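Local coordinates for protein putative modification methylase (Thermus thermophilus, PDB 2ZIE) that probably methylates the exocyclic N4 amino group of cytosine in DNA, using S-adenosyl-L-methionine as methyl donor, as a member of the N(4)/N(6)-methyltransferase family, at residues I134-H139 and E166-L171; F36-V41 and V83-V88. One frame throughout, in Å; residues are numbered along the deposited sequence.

Contact 1: I134-H139 and E166-L171; sequences IIWHKH and EIEYIL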
loop_
_atom_site.group_PDB
_atom_site.type_symbol
_atom_site.label_atom_id
_atom_site.label_comp_id
_atom_site.label_asym_id
_atom_site.label_seq_id
_atom_site.Cartn_x
_atom_site.Cartn_y
_atom_site.Cartn_z
ATOM N N ILE A 134 -4.230 0.804 -7.683
ATOM C CA ILE A 134 -3.584 0.091 -8.758
ATOM C C ILE A 134 -2.105 0.248 -8.464
ATOM O O ILE A 134 -1.651 1.318 -8.044
ATOM C CB ILE A 134 -3.900 0.708 -10.125
ATOM C CG1 ILE A 134 -5.371 0.486 -10.458
ATOM C CG2 ILE A 134 -3.027 0.076 -11.208
ATOM C CD1 ILE A 134 -5.807 1.143 -11.746
ATOM N N ILE A 135 -1.360 -0.830 -8.659
ATOM C CA ILE A 135 0.069 -0.796 -8.426
ATOM C C ILE A 135 0.780 -0.537 -9.743
ATOM O O ILE A 135 0.633 -1.292 -10.701
ATOM C CB ILE A 135 0.587 -2.119 -7.812
ATOM C CG1 ILE A 135 0.276 -2.178 -6.317
ATOM C CG2 ILE A 135 2.106 -2.184 -7.937
ATOM C CD1 ILE A 135 -1.124 -1.956 -5.970
ATOM N N TRP A 136 1.525 0.556 -9.795
ATOM C CA TRP A 136 2.275 0.882 -10.988
ATOM C C TRP A 136 3.685 0.335 -10.830
ATOM O O TRP A 136 4.492 0.856 -10.060
ATOM C CB TRP A 136 2.327 2.397 -11.208
ATOM C CG TRP A 136 3.200 2.805 -12.370
ATOM C CD1 TRP A 136 3.400 2.110 -13.529
ATOM C CD2 TRP A 136 3.906 4.042 -12.521
ATOM N NE1 TRP A 136 4.176 2.838 -14.392
ATOM C CE2 TRP A 136 4.501 4.028 -13.802
ATOM C CE3 TRP A 136 4.088 5.165 -11.700
ATOM C CZ2 TRP A 136 5.270 5.099 -14.287
ATOM C CZ3 TRP A 136 4.855 6.233 -12.181
ATOM C CH2 TRP A 136 5.434 6.187 -13.466
ATOM N N HIS A 137 3.975 -0.741 -11.545
ATOM C CA HIS A 137 5.296 -1.313 -11.469
ATOM C C HIS A 137 6.178 -0.549 -12.445
ATOM O O HIS A 137 6.266 -0.916 -13.605
ATOM C CB HIS A 137 5.252 -2.785 -11.836
ATOM C CG HIS A 137 6.455 -3.540 -11.383
ATOM N ND1 HIS A 137 6.586 -4.900 -11.545
ATOM C CD2 HIS A 137 7.588 -3.122 -10.770
ATOM C CE1 HIS A 137 7.746 -5.289 -11.050
ATOM N NE2 HIS A 137 8.372 -4.228 -10.575
ATOM N N LYS A 138 6.805 0.523 -11.962
ATOM C CA LYS A 138 7.680 1.374 -12.763
ATOM C C LYS A 138 8.932 0.661 -13.238
ATOM O O LYS A 138 9.233 0.626 -14.428
ATOM C CB LYS A 138 8.169 2.570 -11.954
ATOM C CG LYS A 138 7.131 3.457 -11.373
ATOM C CD LYS A 138 7.805 4.651 -10.717
ATOM C CE LYS A 138 8.573 5.468 -11.749
ATOM N NZ LYS A 138 9.073 6.759 -11.192
ATOM N N HIS A 139 9.680 0.139 -12.272
ATOM C CA HIS A 139 10.940 -0.560 -12.522
ATOM C C HIS A 139 10.782 -2.056 -12.309
ATOM O O HIS A 139 10.584 -2.786 -13.279
ATOM C CB HIS A 139 12.024 -0.028 -11.576
ATOM C CG HIS A 139 11.926 1.443 -11.308
ATOM N ND1 HIS A 139 11.953 2.387 -12.312
ATOM C CD2 HIS A 139 11.803 2.132 -10.148
ATOM C CE1 HIS A 139 11.852 3.597 -11.785
ATOM N NE2 HIS A 139 11.759 3.470 -10.472
ATOM N N GLU A 166 10.338 -0.396 -6.509
ATOM C CA GLU A 166 10.020 -0.727 -7.884
ATOM C C GLU A 166 8.628 -0.232 -8.244
ATOM O O GLU A 166 8.234 -0.246 -9.405
ATOM C CB GLU A 166 10.037 -2.236 -8.069
ATOM C CG GLU A 166 11.339 -2.907 -7.771
ATOM C CD GLU A 166 11.230 -4.410 -7.898
ATOM O OE1 GLU A 166 10.619 -4.864 -8.878
ATOM O OE2 GLU A 166 11.750 -5.143 -7.024
ATOM N N ILE A 167 7.888 0.227 -7.246
ATOM C CA ILE A 167 6.518 0.630 -7.486
ATOM C C ILE A 167 6.084 1.977 -6.964
ATOM O O ILE A 167 6.725 2.585 -6.116
ATOM C CB ILE A 167 5.547 -0.386 -6.851
ATOM C CG1 ILE A 167 5.562 -0.198 -5.326
ATOM C CG2 ILE A 167 5.949 -1.811 -7.238
ATOM C CD1 ILE A 167 4.580 -1.022 -4.571
ATOM N N GLU A 168 4.947 2.411 -7.484
ATOM C CA GLU A 168 4.302 3.634 -7.057
ATOM C C GLU A 168 2.857 3.213 -6.888
ATOM O O GLU A 168 2.411 2.269 -7.534
ATOM C CB GLU A 168 4.436 4.731 -8.103
ATOM C CG GLU A 168 5.703 5.533 -7.944
ATOM C CD GLU A 168 5.640 6.848 -8.673
ATOM O OE1 GLU A 168 4.588 7.507 -8.593
ATOM O OE2 GLU A 168 6.635 7.232 -9.315
ATOM N N TYR A 169 2.128 3.874 -6.001
ATOM C CA TYR A 169 0.739 3.514 -5.780
ATOM C C TYR A 169 -0.190 4.476 -6.491
ATOM O O TYR A 169 0.054 5.684 -6.507
ATOM C CB TYR A 169 0.415 3.521 -4.288
ATOM C CG TYR A 169 1.357 2.697 -3.447
ATOM C CD1 TYR A 169 2.658 3.135 -3.188
ATOM C CD2 TYR A 169 0.964 1.471 -2.924
ATOM C CE1 TYR A 169 3.544 2.370 -2.428
ATOM C CE2 TYR A 169 1.848 0.693 -2.166
ATOM C CZ TYR A 169 3.133 1.150 -1.924
ATOM O OH TYR A 169 4.010 0.381 -1.192
ATOM N N ILE A 170 -1.235 3.942 -7.118
ATOM C CA ILE A 170 -2.219 4.801 -7.761
ATOM C C ILE A 170 -3.423 4.730 -6.824
ATOM O O ILE A 170 -4.244 3.819 -6.910
ATOM C CB ILE A 170 -2.609 4.303 -9.162
ATOM C CG1 ILE A 170 -1.387 4.348 -10.081
ATOM C CG2 ILE A 170 -3.706 5.192 -9.740
ATOM C CD1 ILE A 170 -1.668 3.892 -11.496
ATOM N N LEU A 171 -3.497 5.679 -5.898
ATOM C CA LEU A 171 -4.576 5.702 -4.928
ATOM C C LEU A 171 -5.885 6.115 -5.557
ATOM O O LEU A 171 -5.925 6.946 -6.461
ATOM C CB LEU A 171 -4.232 6.645 -3.774
ATOM C CG LEU A 171 -3.017 6.234 -2.945
ATOM C CD1 LEU A 171 -2.862 7.184 -1.752
ATOM C CD2 LEU A 171 -3.190 4.793 -2.472
#

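Contact 2: F36-V41 and V83-V88; sequences FPEASV and VFRLLV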
loop_
_atom_site.group_PDB
_atom_site.type_symbol
_atom_site.label_atom_id
_atom_site.label_comp_id
_atom_site.label_asym_id
_atom_site.label_seq_id
_atom_site.Cartn_x
_atom_site.Cartn_y
_atom_site.Cartn_z
ATOM N N PHE A 36 -13.397 27.571 -6.352
ATOM C CA PHE A 36 -14.259 26.853 -7.284
ATOM C C PHE A 36 -15.551 26.356 -6.636
ATOM O O PHE A 36 -15.586 26.045 -5.441
ATOM C CB PHE A 36 -13.506 25.671 -7.917
ATOM C CG PHE A 36 -12.309 26.077 -8.740
ATOM C CD1 PHE A 36 -12.317 27.253 -9.479
ATOM C CD2 PHE A 36 -11.183 25.258 -8.802
ATOM C CE1 PHE A 36 -11.217 27.610 -10.268
ATOM C CE2 PHE A 36 -10.082 25.606 -9.588
ATOM C CZ PHE A 36 -10.099 26.783 -10.321
ATOM N N PRO A 37 -16.632 26.274 -7.428
ATOM C CA PRO A 37 -17.941 25.821 -6.956
ATOM C C PRO A 37 -18.009 24.331 -6.667
ATOM O O PRO A 37 -17.363 23.523 -7.326
ATOM C CB PRO A 37 -18.870 26.228 -8.089
ATOM C CG PRO A 37 -18.018 26.054 -9.278
ATOM C CD PRO A 37 -16.693 26.634 -8.855
ATOM N N GLU A 38 -18.804 23.978 -5.669
ATOM C CA GLU A 38 -18.976 22.597 -5.282
ATOM C C GLU A 38 -19.428 21.778 -6.482
ATOM O O GLU A 38 -19.953 22.323 -7.448
ATOM C CB GLU A 38 -20.019 22.494 -4.174
ATOM C CG GLU A 38 -20.046 21.154 -3.501
ATOM C CD GLU A 38 -21.081 21.074 -2.400
ATOM O OE1 GLU A 38 -21.509 22.150 -1.915
ATOM O OE2 GLU A 38 -21.452 19.938 -2.011
ATOM N N ALA A 39 -19.206 20.468 -6.404
ATOM C CA ALA A 39 -19.586 19.517 -7.439
ATOM C C ALA A 39 -19.457 20.002 -8.877
ATOM O O ALA A 39 -20.419 19.955 -9.635
ATOM C CB ALA A 39 -20.993 19.048 -7.185
ATOM N N SER A 40 -18.269 20.450 -9.264
ATOM C CA SER A 40 -18.058 20.919 -10.625
ATOM C C SER A 40 -16.923 20.153 -11.307
ATOM O O SER A 40 -16.547 20.455 -12.441
ATOM C CB SER A 40 -17.741 22.420 -10.626
ATOM O OG SER A 40 -16.498 22.706 -10.001
ATOM N N VAL A 41 -16.380 19.163 -10.606
ATOM C CA VAL A 41 -15.280 18.361 -11.122
ATOM C C VAL A 41 -15.651 16.876 -11.091
ATOM O O VAL A 41 -16.219 16.375 -10.115
ATOM C CB VAL A 41 -14.001 18.616 -10.283
ATOM C CG1 VAL A 41 -12.878 17.668 -10.700
ATOM C CG2 VAL A 41 -13.573 20.068 -10.457
ATOM N N VAL A 83 -10.772 19.263 -2.748
ATOM C CA VAL A 83 -11.089 18.311 -3.811
ATOM C C VAL A 83 -12.375 17.544 -3.465
ATOM O O VAL A 83 -13.229 17.341 -4.318
ATOM C CB VAL A 83 -9.916 17.320 -4.035
ATOM C CG1 VAL A 83 -10.382 16.084 -4.814
ATOM C CG2 VAL A 83 -8.802 18.025 -4.792
ATOM N N PHE A 84 -12.527 17.134 -2.213
ATOM C CA PHE A 84 -13.739 16.430 -1.825
ATOM C C PHE A 84 -14.978 17.281 -2.090
ATOM O O PHE A 84 -16.009 16.779 -2.527
ATOM C CB PHE A 84 -13.691 16.047 -0.347
ATOM C CG PHE A 84 -14.868 15.210 0.103
ATOM C CD1 PHE A 84 -16.072 15.810 0.467
ATOM C CD2 PHE A 84 -14.769 13.819 0.153
ATOM C CE1 PHE A 84 -17.171 15.035 0.876
ATOM C CE2 PHE A 84 -15.863 13.028 0.562
ATOM C CZ PHE A 84 -17.067 13.641 0.925
ATOM N N ARG A 85 -14.867 18.576 -1.831
ATOM C CA ARG A 85 -15.983 19.486 -2.036
ATOM C C ARG A 85 -16.343 19.715 -3.498
ATOM O O ARG A 85 -17.512 19.614 -3.859
ATOM C CB ARG A 85 -15.692 20.836 -1.363
ATOM C CG ARG A 85 -16.773 21.910 -1.541
ATOM C CD ARG A 85 -16.380 23.209 -0.828
ATOM N NE ARG A 85 -15.200 23.844 -1.414
ATOM C CZ ARG A 85 -15.207 24.538 -2.548
ATOM N NH1 ARG A 85 -16.338 24.704 -3.223
ATOM N NH2 ARG A 85 -14.077 25.040 -3.029
ATOM N N LEU A 86 -15.366 20.012 -4.350
ATOM C CA LEU A 86 -15.705 20.278 -5.748
ATOM C C LEU A 86 -15.870 19.065 -6.660
ATOM O O LEU A 86 -16.128 19.193 -7.863
ATOM C CB LEU A 86 -14.720 21.290 -6.364
ATOM C CG LEU A 86 -13.340 21.484 -5.758
ATOM C CD1 LEU A 86 -12.656 20.158 -5.732
ATOM C CD2 LEU A 86 -12.534 22.469 -6.573
ATOM N N LEU A 87 -15.751 17.884 -6.078
ATOM C CA LEU A 87 -15.912 16.653 -6.836
ATOM C C LEU A 87 -17.415 16.358 -6.855
ATOM O O LEU A 87 -18.113 16.610 -5.866
ATOM C CB LEU A 87 -15.151 15.532 -6.125
ATOM C CG LEU A 87 -14.473 14.386 -6.874
ATOM C CD1 LEU A 87 -13.642 14.908 -8.036
ATOM C CD2 LEU A 87 -13.600 13.621 -5.888
ATOM N N VAL A 88 -17.928 15.858 -7.975
ATOM C CA VAL A 88 -19.345 15.528 -8.036
ATOM C C VAL A 88 -19.500 14.217 -7.298
ATOM O O VAL A 88 -18.533 13.486 -7.111
ATOM C CB VAL A 88 -19.842 15.295 -9.481
ATOM C CG1 VAL A 88 -19.559 16.507 -10.344
ATOM C CG2 VAL A 88 -19.176 14.046 -10.065
#

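Contact 1: I134-H139 and E166-L171
Ile134 and Ile170 face each other as a hydrogen-bonded pair in an antiparallel strand pairing, where strand 129-137 lies beside strand 167-174 in the mixed sheet. Ile134 N gives to Ile170 O at 3.1 Å, and Ile170 N returns a bond to Ile134 O at 2.8 Å. Two residues on, past the non-hydrogen-bonded pair Ile135-Tyr169, Trp136 and Glu168 exchange the same two bonds. The face carrying Ile134, Trp136 and Ile170 packs partly on helix 222-232: Trp136 and Ile170 both touch Leu224, suiting broad apolar groups. On the other face the beta-branched Ile135 and Ile167 favour the extended backbone, while Tyr169 lays its ring against that of His116. Ile135 CG2 meets Ile167 CG2 at 3.9 Å, and Ile135 also packs on Ile167 of the second subunit.

Polar side chains gather toward the end of the pairing. Trp136 CG is anti to the backbone N (chi1 175°), which lays the indole alongside Glu168, while NE1 bonds Ile208 O. Glu168 OE1 lies at the edge of the indole, in its plane, beside CZ3 and CE3; the carboxylate is turned 66° from the ring. Lys138 CG covers one indole face. The lysine then bends at chi3 (62°) and brings NZ 3.1 Å from Glu168 OE2 in a salt bridge, so its chain serves the ring and its ammonium the acid. His137 NE2 donates to Glu166 OE1 at 2.9 Å; OE1 lies near the imidazole plane, and NE2 comes to it from the anti side, somewhat out of the carboxylate plane. An inverse gamma turn centred on His137 brings His139 N to Glu166 O at 3.2 Å. Strand 167-174, antiparallel to both 91-102 and 129-137, is the reversed strand near one end of the sheet in Rossmann-like (class I) methyltransferases.

Contact 2: F36-V41 and V83-V88
The Phe36 ring receives Leu86 CD2 at its edge, 3.8 Å from CD2 of the ring and 3.6 Å from Phe36 CB, while His25 stacks edge-to-face with the same phenyl. The second flat group, the Arg85 guanidinium, takes Phe36 O at its edge: NH1 (2.7 Å) and NH2 (3.0 Å) both grip this one oxygen end-on, nearly within the guanidinium plane and in the plane of the carbonyl. A chain extended through chi2 and bent at chi3 (65°) turns the group toward the loop, and NH2 also forms a salt bridge with Glu82. Shortened to an alanine, this position would lose the guanidinium, probably leaving the Phe36 carbonyl and the Glu82 carboxylate without their cationic mate and the Phe36 end of the loop less firmly held.

The remaining bonds tie the loop to the end of helix 64-86, whose last carbonyls lack helical partners. Ala39 N meets Arg85 O on a lone pair. At Leu86 O, Val41 N approaches nearly head-on at 2.8 Å, whereas Ser40 N, at 2.9 Å, comes from above the carbonyl plane. Ser40 OG bonds back to Pro37 O, holding the turn. Val41 pairs in parallel with Leu87, and Val88 N donates to Val41 O at 2.8 Å. Valine and leucine suit this buried step: Val41 CG1 lies 3.9 Å from Leu87 CD1. Loop amides thus satisfy helix-end carbonyls and, in exchange, Arg85 gives two N-H groups to a loop carbonyl.

How the contacts relate
Contact 1 and contact 2 lie on opposite sides of the centre of the chain, their centres 27 Å apart and their nearest atoms about 10 Å apart, so neither touches the other. They follow in series along the chain, contact 2 closing before contact 1 opens. Strands 41-46, 91-102 and 167-174 join them through one sheet. Each also lies near residues that bind S-adenosyl-L-methionine: the Trp136 side chain is about 9 Å from that of Thr248, and the Phe36 side chain about 9 Å from that of Ala29. Contact 1 additionally borders the second subunit, whereas no other chain of the assembly touches the segments of contact 2.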